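PDB 5ZH8: teichoic acid D-alanine hydrolase from Staphylococcus aureus, which removes D-alanyl groups from wall teichoic acid and lipoteichoic acid by ester hydrolysis, influencing methicillin resistance, autolysis and cell wall structure. Local coordinates for residues A[156-160]-A[193-197]; A[167-171]-A[215-219]; A[211-216]-A[329-334]. All coordinates share one frame; numbering follows the deposited sequence.

Interaction 1 of 3, residues A[156-160]-A[193-197]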
ATOM      1  N   LEU A 156      17.782  29.434   8.989  1.00 68.22           N
ATOM      2  CA  LEU A 156      16.869  29.658   7.876  1.00 70.15           C
ATOM      3  C   LEU A 156      15.884  30.764   8.266  1.00 73.83           C
ATOM      4  O   LEU A 156      14.714  30.492   8.526  1.00 74.40           O
ATOM      5  CB  LEU A 156      16.152  28.344   7.544  1.00 68.37           C
ATOM      6  CG  LEU A 156      15.564  28.169   6.147  1.00 69.05           C
ATOM      7  CD1 LEU A 156      16.597  28.430   5.045  1.00 69.27           C
ATOM      8  CD2 LEU A 156      14.987  26.763   6.032  1.00 66.98           C
ATOM      9  N   PRO A 157      16.368  32.026   8.313  1.00 76.84           N
ATOM     10  CA  PRO A 157      15.655  33.208   8.840  1.00 80.21           C
ATOM     11  C   PRO A 157      14.194  33.346   8.423  1.00 82.49           C
ATOM     12  O   PRO A 157      13.360  33.727   9.244  1.00 84.06           O
ATOM     13  CB  PRO A 157      16.463  34.379   8.282  1.00 82.05           C
ATOM     14  CG  PRO A 157      17.839  33.841   8.126  1.00 79.61           C
ATOM     15  CD  PRO A 157      17.714  32.382   7.821  1.00 76.69           C
ATOM     16  N   TRP A 158      13.897  33.049   7.161  1.00 83.06           N
ATOM     17  CA  TRP A 158      12.538  33.207   6.631  1.00 85.70           C
ATOM     18  C   TRP A 158      11.566  32.126   7.110  1.00 84.48           C
ATOM     19  O   TRP A 158      10.358  32.358   7.119  1.00 86.67           O
ATOM     20  CB  TRP A 158      12.529  33.299   5.096  1.00 86.91           C
ATOM     21  CG  TRP A 158      13.323  32.252   4.377  1.00 84.32           C
ATOM     22  CD1 TRP A 158      14.623  32.346   3.969  1.00 83.61           C
ATOM     23  CD2 TRP A 158      12.865  30.966   3.961  1.00 82.74           C
ATOM     24  NE1 TRP A 158      15.005  31.194   3.330  1.00 81.30           N
ATOM     25  CE2 TRP A 158      13.945  30.328   3.310  1.00 80.76           C
ATOM     26  CE3 TRP A 158      11.646  30.285   4.078  1.00 82.94           C
ATOM     27  CZ2 TRP A 158      13.845  29.041   2.778  1.00 78.80           C
ATOM     28  CZ3 TRP A 158      11.543  29.009   3.540  1.00 80.82           C
ATOM     29  CH2 TRP A 158      12.639  28.400   2.899  1.00 78.77           C
ATOM     30  N   PHE A 159      12.079  30.965   7.518  1.00 81.17           N
ATOM     31  CA  PHE A 159      11.231  29.914   8.071  1.00 79.99           C
ATOM     32  C   PHE A 159      10.742  30.292   9.474  1.00 81.89           C
ATOM     33  O   PHE A 159      11.243  29.789  10.484  1.00 80.27           O
ATOM     34  CB  PHE A 159      11.965  28.569   8.093  1.00 76.08           C
ATOM     35  CG  PHE A 159      11.048  27.389   8.248  1.00 74.70           C
ATOM     36  CD1 PHE A 159      10.485  26.792   7.130  1.00 74.10           C
ATOM     37  CD2 PHE A 159      10.730  26.888   9.508  1.00 74.08           C
ATOM     38  CE1 PHE A 159       9.633  25.719   7.259  1.00 73.14           C
ATOM     39  CE2 PHE A 159       9.875  25.808   9.646  1.00 73.12           C
ATOM     40  CZ  PHE A 159       9.326  25.223   8.520  1.00 72.68           C
ATOM     41  N   LYS A 160       9.759  31.190   9.522  1.00 85.76           N
ATOM     42  CA  LYS A 160       9.198  31.664  10.783  1.00 88.14           C
ATOM     43  C   LYS A 160       7.979  30.839  11.166  1.00 88.38           C
ATOM     44  O   LYS A 160       7.235  30.367  10.303  1.00 88.57           O
ATOM     45  CB  LYS A 160       8.841  33.146  10.688  1.00 92.59           C
ATOM     46  CG  LYS A 160       9.700  34.052  11.569  1.00 93.91           C
ATOM     47  CD  LYS A 160       9.568  33.712  13.052  1.00 94.03           C
ATOM     48  CE  LYS A 160       9.932  34.889  13.949  1.00 96.70           C
ATOM     49  NZ  LYS A 160       9.837  34.517  15.387  1.00 96.66           N
ATOM     50  N   VAL A 193       9.624  23.991   0.777  1.00 71.26           N
ATOM     51  CA  VAL A 193       9.837  24.447   2.160  1.00 70.68           C
ATOM     52  C   VAL A 193       9.170  25.801   2.425  1.00 73.63           C
ATOM     53  O   VAL A 193       8.772  26.083   3.556  1.00 73.87           O
ATOM     54  CB  VAL A 193      11.340  24.487   2.543  1.00 68.66           C
ATOM     55  CG1 VAL A 193      11.540  25.036   3.955  1.00 68.76           C
ATOM     56  CG2 VAL A 193      11.947  23.099   2.407  1.00 65.43           C
ATOM     57  N   LYS A 194       9.044  26.631   1.392  1.00 75.92           N
ATOM     58  CA  LYS A 194       8.277  27.871   1.514  1.00 79.47           C
ATOM     59  C   LYS A 194       6.774  27.589   1.579  1.00 80.78           C
ATOM     60  O   LYS A 194       6.021  28.366   2.145  1.00 83.14           O
ATOM     61  CB  LYS A 194       8.632  28.865   0.396  1.00 82.16           C
ATOM     62  CG  LYS A 194       9.521  29.996   0.902  1.00 83.34           C
ATOM     63  CD  LYS A 194      10.444  30.602  -0.145  1.00 84.52           C
ATOM     64  CE  LYS A 194      11.337  31.677   0.485  1.00 85.36           C
ATOM     65  NZ  LYS A 194      11.913  32.658  -0.484  1.00 87.67           N
ATOM     66  N   ALA A 195       6.343  26.473   1.004  1.00 79.46           N
ATOM     67  CA  ALA A 195       4.960  26.016   1.163  1.00 80.65           C
ATOM     68  C   ALA A 195       4.700  25.531   2.590  1.00 79.25           C
ATOM     69  O   ALA A 195       3.685  25.890   3.192  1.00 81.34           O
ATOM     70  CB  ALA A 195       4.637  24.917   0.158  1.00 79.64           C
ATOM     71  N   ILE A 196       5.626  24.728   3.121  1.00 75.87           N
ATOM     72  CA  ILE A 196       5.545  24.194   4.490  1.00 74.50           C
ATOM     73  C   ILE A 196       5.534  25.299   5.540  1.00 76.41           C
ATOM     74  O   ILE A 196       4.898  25.178   6.584  1.00 76.88           O
ATOM     75  CB  ILE A 196       6.772  23.295   4.805  1.00 70.77           C
ATOM     76  CG1 ILE A 196       6.710  21.978   4.027  1.00 68.59           C
ATOM     77  CG2 ILE A 196       6.887  23.004   6.298  1.00 69.79           C
ATOM     78  CD1 ILE A 196       8.043  21.259   3.959  1.00 65.31           C
ATOM     79  N   GLN A 197       6.270  26.368   5.270  1.00 77.74           N
ATOM     80  CA  GLN A 197       6.331  27.500   6.191  1.00 80.12           C
ATOM     81  C   GLN A 197       4.976  28.206   6.287  1.00 84.48           C
ATOM     82  O   GLN A 197       4.563  28.588   7.376  1.00 86.01           O
ATOM     83  CB  GLN A 197       7.462  28.469   5.796  1.00 80.08           C
ATOM     84  CG  GLN A 197       7.754  29.561   6.812  1.00 81.43           C
ATOM     85  CD  GLN A 197       6.830  30.756   6.721  1.00 85.43           C
ATOM     86  OE1 GLN A 197       6.323  31.082   5.652  1.00 87.11           O
ATOM     87  NE2 GLN A 197       6.614  31.419   7.848  1.00 87.16           N
TER

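Interaction 2 of 3, residues A[167-171]-A[215-219]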
ATOM      1  N   LEU A 167      16.204  22.244  15.566  1.00 60.10           N
ATOM      2  CA  LEU A 167      16.553  21.307  14.496  1.00 57.77           C
ATOM      3  C   LEU A 167      16.290  19.869  14.925  1.00 56.13           C
ATOM      4  O   LEU A 167      15.885  19.044  14.110  1.00 54.68           O
ATOM      5  CB  LEU A 167      18.028  21.441  14.109  1.00 56.87           C
ATOM      6  CG  LEU A 167      18.482  22.695  13.373  1.00 58.22           C
ATOM      7  CD1 LEU A 167      19.984  22.625  13.129  1.00 57.40           C
ATOM      8  CD2 LEU A 167      17.736  22.852  12.056  1.00 58.56           C
ATOM      9  N   LYS A 168      16.535  19.583  16.204  1.00 56.21           N
ATOM     10  CA  LYS A 168      16.351  18.250  16.765  1.00 55.03           C
ATOM     11  C   LYS A 168      14.908  17.763  16.646  1.00 54.92           C
ATOM     12  O   LYS A 168      14.682  16.583  16.392  1.00 53.48           O
ATOM     13  CB  LYS A 168      16.791  18.217  18.233  1.00 56.27           C
ATOM     14  CG  LYS A 168      16.881  16.809  18.799  1.00 55.50           C
ATOM     15  CD  LYS A 168      17.441  16.764  20.207  1.00 56.63           C
ATOM     16  CE  LYS A 168      18.013  15.381  20.502  1.00 55.59           C
ATOM     17  NZ  LYS A 168      18.193  15.107  21.955  1.00 57.23           N
ATOM     18  N   ASP A 169      13.946  18.663  16.834  1.00 56.35           N
ATOM     19  CA  ASP A 169      12.529  18.308  16.739  1.00 56.98           C
ATOM     20  C   ASP A 169      12.091  17.975  15.309  1.00 55.92           C
ATOM     21  O   ASP A 169      11.183  17.171  15.113  1.00 55.80           O
ATOM     22  CB  ASP A 169      11.653  19.422  17.326  1.00 59.65           C
ATOM     23  CG  ASP A 169      11.705  19.473  18.844  1.00 60.91           C
ATOM     24  OD1 ASP A 169      12.357  18.602  19.446  1.00 59.70           O
ATOM     25  OD2 ASP A 169      11.096  20.387  19.439  1.00 63.23           O
ATOM     26  N   LEU A 170      12.730  18.589  14.318  1.00 55.29           N
ATOM     27  CA  LEU A 170      12.528  18.204  12.927  1.00 54.29           C
ATOM     28  C   LEU A 170      13.131  16.828  12.683  1.00 52.02           C
ATOM     29  O   LEU A 170      12.476  15.934  12.157  1.00 51.53           O
ATOM     30  CB  LEU A 170      13.193  19.199  11.983  1.00 54.54           C
ATOM     31  CG  LEU A 170      12.742  20.654  12.011  1.00 57.10           C
ATOM     32  CD1 LEU A 170      13.719  21.498  11.212  1.00 57.22           C
ATOM     33  CD2 LEU A 170      11.346  20.798  11.443  1.00 58.70           C
ATOM     34  N   MET A 171      14.390  16.676  13.074  1.00 51.15           N
ATOM     35  CA  MET A 171      15.130  15.429  12.924  1.00 49.44           C
ATOM     36  C   MET A 171      14.396  14.237  13.539  1.00 49.53           C
ATOM     37  O   MET A 171      14.385  13.152  12.959  1.00 48.61           O
ATOM     38  CB  MET A 171      16.524  15.583  13.555  1.00 48.93           C
ATOM     39  CG  MET A 171      17.424  14.360  13.470  1.00 47.32           C
ATOM     40  SD  MET A 171      17.160  13.173  14.806  1.00 47.17           S
ATOM     41  CE  MET A 171      17.853  14.033  16.210  1.00 48.40           C
ATOM     42  N   ASN A 215       9.564  17.524   7.448  1.00 54.87           N
ATOM     43  CA  ASN A 215      10.622  17.796   8.411  1.00 53.82           C
ATOM     44  C   ASN A 215      11.980  17.728   7.727  1.00 52.01           C
ATOM     45  O   ASN A 215      12.783  18.650   7.843  1.00 52.68           O
ATOM     46  CB  ASN A 215      10.601  16.795   9.568  1.00 52.88           C
ATOM     47  CG  ASN A 215       9.464  17.033  10.546  1.00 54.72           C
ATOM     48  OD1 ASN A 215       9.172  18.168  10.950  1.00 56.34           O
ATOM     49  ND2 ASN A 215       8.826  15.940  10.954  1.00 54.18           N
ATOM     50  N   TYR A 216      12.234  16.640   7.008  1.00 49.94           N
ATOM     51  CA  TYR A 216      13.535  16.451   6.371  1.00 48.33           C
ATOM     52  C   TYR A 216      13.720  17.279   5.097  1.00 49.43           C
ATOM     53  O   TYR A 216      14.852  17.472   4.652  1.00 48.96           O
ATOM     54  CB  TYR A 216      13.830  14.964   6.144  1.00 46.18           C
ATOM     55  CG  TYR A 216      14.385  14.316   7.397  1.00 44.82           C
ATOM     56  CD1 TYR A 216      13.620  14.234   8.557  1.00 45.20           C
ATOM     57  CD2 TYR A 216      15.686  13.824   7.438  1.00 43.28           C
ATOM     58  CE1 TYR A 216      14.124  13.656   9.706  1.00 44.35           C
ATOM     59  CE2 TYR A 216      16.198  13.247   8.586  1.00 42.38           C
ATOM     60  CZ  TYR A 216      15.417  13.171   9.719  1.00 42.90           C
ATOM     61  OH  TYR A 216      15.921  12.607  10.870  1.00 42.15           O
ATOM     62  N   LEU A 217      12.626  17.786   4.527  1.00 51.26           N
ATOM     63  CA  LEU A 217      12.725  18.791   3.458  1.00 53.01           C
ATOM     64  C   LEU A 217      13.234  20.130   4.010  1.00 54.13           C
ATOM     65  O   LEU A 217      14.061  20.783   3.380  1.00 54.55           O
ATOM     66  CB  LEU A 217      11.384  18.985   2.741  1.00 54.80           C
ATOM     67  CG  LEU A 217      10.844  17.773   1.983  1.00 54.05           C
ATOM     68  CD1 LEU A 217       9.463  18.076   1.430  1.00 56.24           C
ATOM     69  CD2 LEU A 217      11.788  17.350   0.865  1.00 53.27           C
ATOM     70  N   VAL A 218      12.742  20.523   5.187  1.00 54.66           N
ATOM     71  CA  VAL A 218      13.232  21.718   5.886  1.00 55.82           C
ATOM     72  C   VAL A 218      14.699  21.571   6.288  1.00 54.10           C
ATOM     73  O   VAL A 218      15.475  22.527   6.190  1.00 54.87           O
ATOM     74  CB  VAL A 218      12.421  21.991   7.181  1.00 56.93           C
ATOM     75  CG1 VAL A 218      13.091  23.064   8.037  1.00 57.87           C
ATOM     76  CG2 VAL A 218      10.983  22.361   6.845  1.00 59.17           C
ATOM     77  N   LEU A 219      15.062  20.382   6.766  1.00 51.85           N
ATOM     78  CA  LEU A 219      16.450  20.086   7.137  1.00 50.48           C
ATOM     79  C   LEU A 219      17.376  20.111   5.931  1.00 50.26           C
ATOM     80  O   LEU A 219      18.511  20.567   6.030  1.00 50.68           O
ATOM     81  CB  LEU A 219      16.568  18.730   7.838  1.00 48.60           C
ATOM     82  CG  LEU A 219      16.088  18.655   9.289  1.00 48.79           C
ATOM     83  CD1 LEU A 219      16.156  17.220   9.789  1.00 47.25           C
ATOM     84  CD2 LEU A 219      16.856  19.608  10.188  1.00 49.54           C
TER

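Interaction 3 of 3, residues A[211-216]-A[329-334]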
ATOM      1  N   TYR A 211       5.307  11.299  11.882  1.00 62.56           N
ATOM      2  CA  TYR A 211       6.171  11.127  10.714  1.00 59.58           C
ATOM      3  C   TYR A 211       5.748  12.116   9.635  1.00 59.47           C
ATOM      4  O   TYR A 211       4.559  12.333   9.410  1.00 61.52           O
ATOM      5  CB  TYR A 211       6.109   9.694  10.183  1.00 58.48           C
ATOM      6  CG  TYR A 211       7.382   9.245   9.517  1.00 56.65           C
ATOM      7  CD1 TYR A 211       8.461   8.808  10.279  1.00 55.66           C
ATOM      8  CD2 TYR A 211       7.516   9.247   8.130  1.00 56.39           C
ATOM      9  CE1 TYR A 211       9.640   8.383   9.687  1.00 54.09           C
ATOM     10  CE2 TYR A 211       8.691   8.824   7.524  1.00 54.84           C
ATOM     11  CZ  TYR A 211       9.752   8.390   8.312  1.00 53.82           C
ATOM     12  OH  TYR A 211      10.938   7.965   7.743  1.00 52.40           O
ATOM     13  N   ASN A 212       6.729  12.723   8.984  1.00 57.26           N
ATOM     14  CA  ASN A 212       6.476  13.830   8.078  1.00 57.92           C
ATOM     15  C   ASN A 212       7.706  14.049   7.196  1.00 56.04           C
ATOM     16  O   ASN A 212       8.769  14.440   7.693  1.00 55.37           O
ATOM     17  CB  ASN A 212       6.164  15.088   8.903  1.00 59.64           C
ATOM     18  CG  ASN A 212       5.721  16.269   8.059  1.00 61.38           C
ATOM     19  OD1 ASN A 212       5.821  16.259   6.829  1.00 60.75           O
ATOM     20  ND2 ASN A 212       5.225  17.307   8.730  1.00 63.45           N
ATOM     21  N   ASP A 213       7.559  13.789   5.898  1.00 55.38           N
ATOM     22  CA  ASP A 213       8.623  14.065   4.930  1.00 54.10           C
ATOM     23  C   ASP A 213       9.068  15.515   5.025  1.00 54.80           C
ATOM     24  O   ASP A 213      10.252  15.810   4.888  1.00 53.98           O
ATOM     25  CB  ASP A 213       8.151  13.791   3.496  1.00 54.73           C
ATOM     26  CG  ASP A 213       7.969  12.324   3.205  1.00 53.58           C
ATOM     27  OD1 ASP A 213       8.417  11.488   4.011  1.00 52.10           O
ATOM     28  OD2 ASP A 213       7.375  12.006   2.153  1.00 54.77           O
ATOM     29  N   GLY A 214       8.103  16.408   5.252  1.00 56.62           N
ATOM     30  CA  GLY A 214       8.356  17.841   5.363  1.00 57.82           C
ATOM     31  C   GLY A 214       9.474  18.220   6.313  1.00 56.44           C
ATOM     32  O   GLY A 214      10.248  19.126   6.020  1.00 56.48           O
ATOM     33  N   ASN A 215       9.564  17.524   7.448  1.00 54.87           N
ATOM     34  CA  ASN A 215      10.622  17.796   8.411  1.00 53.82           C
ATOM     35  C   ASN A 215      11.980  17.728   7.727  1.00 52.01           C
ATOM     36  O   ASN A 215      12.783  18.650   7.843  1.00 52.68           O
ATOM     37  CB  ASN A 215      10.601  16.795   9.568  1.00 52.88           C
ATOM     38  CG  ASN A 215       9.464  17.033  10.546  1.00 54.72           C
ATOM     39  OD1 ASN A 215       9.172  18.168  10.950  1.00 56.34           O
ATOM     40  ND2 ASN A 215       8.826  15.940  10.954  1.00 54.18           N
ATOM     41  N   TYR A 216      12.234  16.640   7.008  1.00 49.94           N
ATOM     42  CA  TYR A 216      13.535  16.451   6.371  1.00 48.33           C
ATOM     43  C   TYR A 216      13.720  17.279   5.097  1.00 49.43           C
ATOM     44  O   TYR A 216      14.852  17.472   4.652  1.00 48.96           O
ATOM     45  CB  TYR A 216      13.830  14.964   6.144  1.00 46.18           C
ATOM     46  CG  TYR A 216      14.385  14.316   7.397  1.00 44.82           C
ATOM     47  CD1 TYR A 216      13.620  14.234   8.557  1.00 45.20           C
ATOM     48  CD2 TYR A 216      15.686  13.824   7.438  1.00 43.28           C
ATOM     49  CE1 TYR A 216      14.124  13.656   9.706  1.00 44.35           C
ATOM     50  CE2 TYR A 216      16.198  13.247   8.586  1.00 42.38           C
ATOM     51  CZ  TYR A 216      15.417  13.171   9.719  1.00 42.90           C
ATOM     52  OH  TYR A 216      15.921  12.607  10.870  1.00 42.15           O
ATOM     53  N   TYR A 329      14.313   6.120  16.459  1.00 46.72           N
ATOM     54  CA  TYR A 329      14.567   6.920  15.267  1.00 45.64           C
ATOM     55  C   TYR A 329      15.583   8.028  15.537  1.00 45.27           C
ATOM     56  O   TYR A 329      15.498   8.716  16.543  1.00 46.42           O
ATOM     57  CB  TYR A 329      13.265   7.540  14.764  1.00 46.31           C
ATOM     58  CG  TYR A 329      13.352   8.080  13.362  1.00 45.72           C
ATOM     59  CD1 TYR A 329      13.256   7.234  12.279  1.00 44.90           C
ATOM     60  CD2 TYR A 329      13.532   9.436  13.117  1.00 46.23           C
ATOM     61  CE1 TYR A 329      13.324   7.705  10.990  1.00 44.57           C
ATOM     62  CE2 TYR A 329      13.609   9.919  11.823  1.00 45.72           C
ATOM     63  CZ  TYR A 329      13.502   9.045  10.767  1.00 44.97           C
ATOM     64  OH  TYR A 329      13.563   9.491   9.470  1.00 45.31           O
ATOM     65  N   ARG A 330      16.548   8.172  14.637  1.00 43.84           N
ATOM     66  CA  ARG A 330      17.441   9.326  14.630  1.00 43.88           C
ATOM     67  C   ARG A 330      18.082   9.476  13.252  1.00 43.16           C
ATOM     68  O   ARG A 330      18.380   8.479  12.579  1.00 42.33           O
ATOM     69  CB  ARG A 330      18.533   9.222  15.712  1.00 44.08           C
ATOM     70  CG  ARG A 330      19.761   8.383  15.335  1.00 43.12           C
ATOM     71  CD  ARG A 330      19.432   6.899  15.168  1.00 42.36           C
ATOM     72  NE  ARG A 330      18.739   6.396  16.345  1.00 42.93           N
ATOM     73  CZ  ARG A 330      19.318   6.166  17.516  1.00 43.49           C
ATOM     74  NH1 ARG A 330      20.620   6.361  17.689  1.00 43.44           N
ATOM     75  NH2 ARG A 330      18.586   5.731  18.527  1.00 44.48           N
ATOM     76  N   TYR A 331      18.285  10.724  12.837  1.00 43.54           N
ATOM     77  CA  TYR A 331      19.026  11.035  11.610  1.00 43.18           C
ATOM     78  C   TYR A 331      18.613  10.169  10.417  1.00 42.58           C
ATOM     79  O   TYR A 331      19.457   9.681   9.668  1.00 42.11           O
ATOM     80  CB  TYR A 331      20.539  10.942  11.877  1.00 42.56           C
ATOM     81  CG  TYR A 331      21.022  12.020  12.815  1.00 43.60           C
ATOM     82  CD1 TYR A 331      21.296  13.307  12.343  1.00 44.20           C
ATOM     83  CD2 TYR A 331      21.182  11.773  14.184  1.00 44.11           C
ATOM     84  CE1 TYR A 331      21.735  14.306  13.197  1.00 45.02           C
ATOM     85  CE2 TYR A 331      21.617  12.771  15.043  1.00 44.99           C
ATOM     86  CZ  TYR A 331      21.889  14.034  14.544  1.00 45.41           C
ATOM     87  OH  TYR A 331      22.319  15.030  15.388  1.00 46.50           O
ATOM     88  N   GLY A 332      17.308   9.976  10.264  1.00 43.22           N
ATOM     89  CA  GLY A 332      16.757   9.260   9.115  1.00 43.25           C
ATOM     90  C   GLY A 332      16.667   7.747   9.201  1.00 42.89           C
ATOM     91  O   GLY A 332      16.336   7.109   8.210  1.00 43.36           O
ATOM     92  N   PHE A 333      16.947   7.158  10.362  1.00 43.16           N
ATOM     93  CA  PHE A 333      16.908   5.691  10.497  1.00 42.68           C
ATOM     94  C   PHE A 333      16.639   5.237  11.928  1.00 42.81           C
ATOM     95  O   PHE A 333      16.651   6.036  12.857  1.00 43.37           O
ATOM     96  CB  PHE A 333      18.214   5.087   9.989  1.00 42.48           C
ATOM     97  CG  PHE A 333      19.364   5.235  10.944  1.00 43.04           C
ATOM     98  CD1 PHE A 333      20.121   6.410  10.978  1.00 43.40           C
ATOM     99  CD2 PHE A 333      19.686   4.207  11.816  1.00 43.39           C
ATOM    100  CE1 PHE A 333      21.172   6.547  11.864  1.00 43.90           C
ATOM    101  CE2 PHE A 333      20.736   4.341  12.711  1.00 43.94           C
ATOM    102  CZ  PHE A 333      21.479   5.511  12.733  1.00 44.13           C
ATOM    103  N   TYR A 334      16.407   3.941  12.084  1.00 42.53           N
ATOM    104  CA  TYR A 334      16.017   3.359  13.365  1.00 43.04           C
ATOM    105  C   TYR A 334      17.122   2.514  13.984  1.00 42.58           C
ATOM    106  O   TYR A 334      17.684   1.651  13.327  1.00 41.53           O
ATOM    107  CB  TYR A 334      14.794   2.470  13.163  1.00 43.47           C
ATOM    108  CG  TYR A 334      13.548   3.211  12.754  1.00 44.14           C
ATOM    109  CD1 TYR A 334      12.685   3.716  13.711  1.00 45.37           C
ATOM    110  CD2 TYR A 334      13.222   3.395  11.408  1.00 43.75           C
ATOM    111  CE1 TYR A 334      11.534   4.394  13.350  1.00 46.21           C
ATOM    112  CE2 TYR A 334      12.071   4.072  11.039  1.00 44.39           C
ATOM    113  CZ  TYR A 334      11.232   4.566  12.013  1.00 45.71           C
ATOM    114  OH  TYR A 334      10.085   5.240  11.668  1.00 47.31           O
TER
HETATM  115  O   HOH W   1      13.990   7.869   7.434  1.00 38.22           O

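Interaction 1 of 3, residues A[156-160]-A[193-197]
A type I beta turn from Leu-156 to Phe-159 puts Trp-158 and Phe-159 against helix 189-199, in the helical part of the beta-lactamase fold. Lys-194 stretches across one face of the indole. Its CE forms a CH-pi contact 3.8 Å from the centroid of the Trp-158 six-membered ring. Its NZ continues over the five-membered ring at 4.9 Å from the centroid, a cation-pi contact. Leu-156 CG lies over the opposite face, so the indole is sandwiched between two aliphatic chains. The Trp-158 torsion, chi1 48°, sets CG between backbone N and carbonyl carbon and turns the ring to the helix. Val-193 CG1 touches both aromatics, 3.7 Å from Trp-158 CH2 and 3.8 Å from Phe-159 CD1. Ile-196 CG2 meets the edge of the Phe-159 ring. The one hydrogen bond between the segments runs from Gln-197 NE2 to Lys-160 O, 2.7 Å and fairly straight at 159°. The acceptor lies near the Gln-197 amide plane. Helix 213-227 lies against the turn, with Lys-221 and Glu-225 touching Leu-156 and Val-218 touching Phe-159. Leu-177, from a nearby loop, packs on both Phe-159 and Ile-196.

Interaction 2 of 3, residues A[167-171]-A[215-219]
Leu-170 and Asn-215 have the closest CA atoms between 167-171 and 215-219, 4.9 Å apart. The local axes come within 9.1 Å and run at 134° to each other, so the short helix meets the long one in a roughly antiparallel sense. Leu-170 carries most of the apolar contact. Its CD1 lies 3.6 Å from Val-218 CG1 and 3.8 Å from Leu-219 CD2, and the Leu-170 and Leu-219 side chains run antiparallel past one another. Leu-167 CD2 reaches the same Leu-219 CD2 from one turn earlier.

The polar link lies at the C-terminal end of the short helix. Tyr-216 OH donates to Met-171 O at 2.6 Å. The carbonyl accepts in its own plane, on a lone pair, and also lies at the edge of the phenol ring. Met-171 has CG trans to its backbone N (chi1 -180°), which lays the start of its side chain alongside the phenol, in the same direction. Leu-219 CD1 sits over the centre of one face of that ring. Asn-215 brings its CB against Leu-170 O. Its amide is held from outside the two segments, OD1 by Ser-175 and ND2 by His-173.

This is a wholly buried helix contact. Helix 152-155 covers it through Val-152, which touches Leu-170 and Val-218. Helix 129-142 borders it with Thr-133 against Tyr-216 and Leu-137 against Leu-219, and helix 189-199 sets Val-193 against Val-218.

Interaction 3 of 3, residues A[211-216]-A[329-334]
Tyr-211 and Tyr-329 both carry CG trans to the backbone N (chi1 -150° and -165°), and this swings their rings together between the start of helix 213-227 and a beta hairpin. This is the region of the Tyr-x-Asn-like second motif of the serine beta-lactamase and penicillin-binding protein fold, here probably Tyr-211 to Asp-213. Tyr-211 OH is hydrogen-bonded to Ser-127, the serine of a Ser-x-x-Lys sequence that ends at Lys-130. Lys-130 forms a salt bridge with Asp-213 and also touches the Tyr-211 and Tyr-329 side chains.

The two rings form an offset edge-to-face pair. The edge of Tyr-211 points to the face of Tyr-329, with centroids 5.8 Å apart and planes at 77°. Tyr-334 OH approaches Tyr-211 CE1 to 3.7 Å. Tyr-329 CD1 in turn lies over one face of the Tyr-334 ring, offset toward its rim. Tyr-334 also packs on Thr-269 of the second subunit.

Arg-330 to Phe-333 make a type I' turn, closed by paired backbone bonds between those two residues. The turn presents Gly-332 N to Tyr-216 OH at 3.0 Å, a weak hydrogen bond. The stronger partner of this hydroxyl is Met-171 O. On the helix side, Asn-212 is the N-cap, and its OD1 accepts from Gly-214 N at 2.8 Å.

One water bridges the segments. It accepts from Tyr-329 OH at 2.6 Å, donates to Gly-332 O at 2.6 Å, and is hydrogen-bonded to Tyr-211 OH at 3.1 Å.

Helix 213-227 ties the three contacts together. Interactions 2 and 3 both use it, share Asn-215 and Tyr-216, and have centres about 7 Å apart. Interaction 1 lies about 12 Å from interaction 2 and 18 Å from interaction 3, centre to centre. It rests on the same helix through Val-218. The segments of interactions 1 and 2 alternate along the chain, whereas both segments of interaction 1 precede those of interaction 3. The contacts lead from the periphery of the helical region, through its buried interior, to the hairpin at one edge of the main antiparallel sheet. Helical region and sheet therefore meet at interaction 3, beside Ser-127 and the probable active-site cleft.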